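Local coordinates for murein peptide amidase A (Escherichia coli O157:H7, PDB 5HXD), which probably hydrolyses the gamma-D-glutamyl-diaminopimelate amide bond of murein tripeptide, with zinc as cofactor, during peptidoglycan degradation, at residues F156-P166 with F179-Y189. Sequence-based numbering, arbitrary orientation.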
# COMPACT_ATOMS: atom_id res chain seq x y z
N PHE A 156 -12.03 0.22 7.26
CA PHE A 156 -12.06 -0.39 5.93
C PHE A 156 -11.07 -1.54 5.75
O PHE A 156 -9.92 -1.42 6.17
CB PHE A 156 -11.77 0.68 4.89
CG PHE A 156 -12.88 1.64 4.71
CD1 PHE A 156 -13.84 1.40 3.76
CD2 PHE A 156 -12.98 2.75 5.51
CE1 PHE A 156 -14.90 2.26 3.61
CE2 PHE A 156 -14.02 3.62 5.36
CZ PHE A 156 -14.99 3.37 4.40
N HIS A 157 -11.52 -2.63 5.13
CA HIS A 157 -10.67 -3.78 4.78
C HIS A 157 -10.86 -4.30 3.35
O HIS A 157 -11.62 -3.73 2.56
CB HIS A 157 -10.93 -4.94 5.74
CG HIS A 157 -10.33 -4.75 7.10
ND1 HIS A 157 -10.71 -3.73 7.95
CD2 HIS A 157 -9.40 -5.46 7.77
CE1 HIS A 157 -10.04 -3.82 9.08
NE2 HIS A 157 -9.24 -4.86 9.00
N ASP A 158 -10.17 -5.41 3.05
CA ASP A 158 -10.27 -6.22 1.81
C ASP A 158 -10.43 -7.69 2.15
O ASP A 158 -9.91 -8.15 3.16
CB ASP A 158 -9.01 -6.12 0.95
CG ASP A 158 -9.06 -5.01 -0.03
OD1 ASP A 158 -10.12 -4.37 -0.14
OD2 ASP A 158 -8.02 -4.79 -0.69
N PRO A 159 -11.08 -8.47 1.26
CA PRO A 159 -11.82 -8.07 0.06
C PRO A 159 -13.22 -8.68 0.08
O PRO A 159 -13.68 -9.17 -0.95
CB PRO A 159 -10.98 -8.68 -1.05
CG PRO A 159 -10.40 -9.98 -0.39
CD PRO A 159 -10.67 -9.87 1.12
N LEU A 160 -13.87 -8.65 1.24
CA LEU A 160 -15.07 -9.45 1.46
C LEU A 160 -16.36 -8.79 0.98
O LEU A 160 -17.44 -9.36 1.15
CB LEU A 160 -15.19 -9.79 2.94
CG LEU A 160 -13.96 -10.57 3.39
CD1 LEU A 160 -14.11 -10.97 4.83
CD2 LEU A 160 -13.72 -11.80 2.50
N ALA A 161 -16.23 -7.60 0.38
CA ALA A 161 -17.32 -6.97 -0.37
C ALA A 161 -18.64 -6.83 0.41
O ALA A 161 -19.70 -7.27 -0.05
CB ALA A 161 -17.57 -7.75 -1.67
N CYS A 162 -18.57 -6.18 1.57
CA CYS A 162 -19.76 -6.01 2.39
C CYS A 162 -19.54 -5.03 3.54
O CYS A 162 -18.40 -4.71 3.88
CB CYS A 162 -20.21 -7.35 2.95
SG CYS A 162 -18.98 -8.05 4.06
N ILE A 163 -20.65 -4.57 4.13
CA ILE A 163 -20.65 -3.69 5.29
C ILE A 163 -21.05 -4.47 6.54
O ILE A 163 -22.20 -4.92 6.64
CB ILE A 163 -21.62 -2.51 5.11
CG1 ILE A 163 -21.32 -1.75 3.82
CG2 ILE A 163 -21.56 -1.58 6.32
CD1 ILE A 163 -19.97 -1.12 3.79
N GLU A 164 -20.13 -4.63 7.49
CA GLU A 164 -20.43 -5.40 8.69
C GLU A 164 -20.82 -4.51 9.86
O GLU A 164 -19.95 -4.03 10.58
CB GLU A 164 -19.24 -6.24 9.11
CG GLU A 164 -18.77 -7.18 8.05
CD GLU A 164 -17.45 -7.80 8.40
OE1 GLU A 164 -17.35 -8.39 9.51
OE2 GLU A 164 -16.52 -7.68 7.58
N ASP A 165 -22.12 -4.28 10.04
CA ASP A 165 -22.59 -3.47 11.15
C ASP A 165 -23.29 -4.34 12.18
O ASP A 165 -24.44 -4.74 11.97
CB ASP A 165 -23.53 -2.37 10.66
CG ASP A 165 -23.79 -1.32 11.72
OD1 ASP A 165 -23.58 -1.62 12.91
OD2 ASP A 165 -24.20 -0.19 11.37
N PRO A 166 -22.60 -4.60 13.30
CA PRO A 166 -23.09 -5.41 14.43
C PRO A 166 -24.33 -4.82 15.10
O PRO A 166 -25.02 -5.51 15.84
CB PRO A 166 -21.91 -5.42 15.41
CG PRO A 166 -21.10 -4.20 15.04
CD PRO A 166 -21.28 -4.01 13.56
N PHE A 179 -22.12 2.54 -0.93
CA PHE A 179 -20.99 1.82 -1.55
C PHE A 179 -21.44 0.62 -2.39
O PHE A 179 -20.61 -0.11 -2.94
CB PHE A 179 -19.99 1.34 -0.48
CG PHE A 179 -19.07 2.42 0.05
CD1 PHE A 179 -17.88 2.71 -0.58
CD2 PHE A 179 -19.38 3.11 1.21
CE1 PHE A 179 -17.02 3.69 -0.09
CE2 PHE A 179 -18.54 4.08 1.71
CZ PHE A 179 -17.36 4.38 1.06
N GLU A 180 -22.75 0.43 -2.46
CA GLU A 180 -23.40 -0.72 -3.12
C GLU A 180 -22.86 -2.08 -2.66
O GLU A 180 -22.60 -2.98 -3.45
CB GLU A 180 -23.31 -0.59 -4.63
CG GLU A 180 -24.57 0.04 -5.17
CD GLU A 180 -24.60 0.13 -6.65
OE1 GLU A 180 -24.55 -0.93 -7.32
OE2 GLU A 180 -24.69 1.27 -7.14
N LEU A 181 -22.77 -2.21 -1.34
CA LEU A 181 -22.34 -3.43 -0.71
C LEU A 181 -23.43 -3.91 0.22
O LEU A 181 -24.05 -3.10 0.91
CB LEU A 181 -21.04 -3.21 0.07
CG LEU A 181 -19.83 -2.95 -0.79
CD1 LEU A 181 -18.63 -2.73 0.11
CD2 LEU A 181 -19.62 -4.13 -1.72
N PRO A 182 -23.65 -5.22 0.26
CA PRO A 182 -24.61 -5.85 1.17
C PRO A 182 -24.35 -5.46 2.62
O PRO A 182 -23.20 -5.25 2.98
CB PRO A 182 -24.36 -7.34 0.95
CG PRO A 182 -23.02 -7.42 0.32
CD PRO A 182 -22.92 -6.22 -0.54
N LEU A 183 -25.40 -5.36 3.43
CA LEU A 183 -25.24 -5.10 4.85
C LEU A 183 -25.42 -6.39 5.64
O LEU A 183 -26.42 -7.09 5.49
CB LEU A 183 -26.22 -4.03 5.33
CG LEU A 183 -26.19 -3.72 6.82
CD1 LEU A 183 -24.80 -3.40 7.32
CD2 LEU A 183 -27.08 -2.55 7.11
N VAL A 184 -24.45 -6.68 6.49
CA VAL A 184 -24.36 -7.95 7.20
C VAL A 184 -23.96 -7.63 8.65
O VAL A 184 -23.55 -6.50 8.91
CB VAL A 184 -23.34 -8.89 6.47
CG1 VAL A 184 -22.19 -9.33 7.36
CG2 VAL A 184 -24.06 -10.09 5.86
N THR A 185 -24.12 -8.55 9.59
CA THR A 185 -23.64 -8.26 10.95
C THR A 185 -22.23 -8.82 11.23
O THR A 185 -21.47 -8.24 12.01
CB THR A 185 -24.62 -8.78 12.04
OG1 THR A 185 -25.27 -9.97 11.58
CG2 THR A 185 -25.68 -7.74 12.40
N SER A 186 -21.85 -9.92 10.57
CA SER A 186 -20.52 -10.48 10.81
C SER A 186 -19.89 -11.21 9.64
O SER A 186 -20.59 -11.71 8.75
CB SER A 186 -20.57 -11.45 12.00
OG SER A 186 -20.60 -10.74 13.22
N VAL A 187 -18.55 -11.27 9.65
CA VAL A 187 -17.82 -12.26 8.86
C VAL A 187 -17.97 -13.60 9.57
O VAL A 187 -17.38 -13.82 10.64
CB VAL A 187 -16.31 -11.89 8.69
CG1 VAL A 187 -16.13 -10.81 7.65
CG2 VAL A 187 -15.67 -11.46 10.01
N GLY A 188 -18.74 -14.51 9.00
CA GLY A 188 -19.09 -15.76 9.67
C GLY A 188 -17.99 -16.61 10.27
O GLY A 188 -18.11 -17.84 10.31
N TYR A 189 -16.90 -15.98 10.72
CA TYR A 189 -15.86 -16.68 11.48
C TYR A 189 -15.40 -15.80 12.64
O TYR A 189 -15.65 -14.59 12.66
CB TYR A 189 -14.66 -17.08 10.59
CG TYR A 189 -14.03 -15.92 9.85
CD1 TYR A 189 -12.99 -15.18 10.41
CD2 TYR A 189 -14.49 -15.56 8.59
CE1 TYR A 189 -12.44 -14.11 9.72
CE2 TYR A 189 -13.93 -14.50 7.90
CZ TYR A 189 -12.91 -13.79 8.46
OH TYR A 189 -12.37 -12.74 7.77
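The carbonyl oxygen of I163 is gripped twice by the neighbouring strand: V184 N donates a hydrogen bond of 2.9 Å to I163 O, and L183 CA adds a CA-H...O contact to it. V184 O is held likewise, by D165 N at 2.9 Å and by the CA-H of E164, while I163 N reaches P182 O in a nearly straight bond. Proline, which has no N-H to give, thus still serves the sheet through its carbonyl.

Side chains alternate between the two faces. On one, branched I163 packs on L183 and, just before the strand, on L181: its CG1 meets L181 CB at 4.0 Å, and its CG2 meets L183 CD1 at 3.8 Å. L183 also lays CD1 against D165 CB, its CG standing opposite the backbone N (chi1 177°). The D165 carboxylate is bonded through OD1 to H205 NE2 and R167 N, and through OD2 to S169 OG. On the other face E164 runs beside V184, and its extended chain carries OE1 to V187 N, a weak, bent bond of 3.1 Å; its OE2 lies close to that of E210, the predicted proton donor/acceptor.

Farther out, F156 and F179 form an offset edge-to-face pair, both packing on helix 224-230. H157, one predicted zinc ligand, ends strand 153-157. Strand 162-164, helix 170-178 and strand 183-184 form a parallel beta-alpha-beta crossover in the mixed sheet of this M14 zinc-peptidase fold.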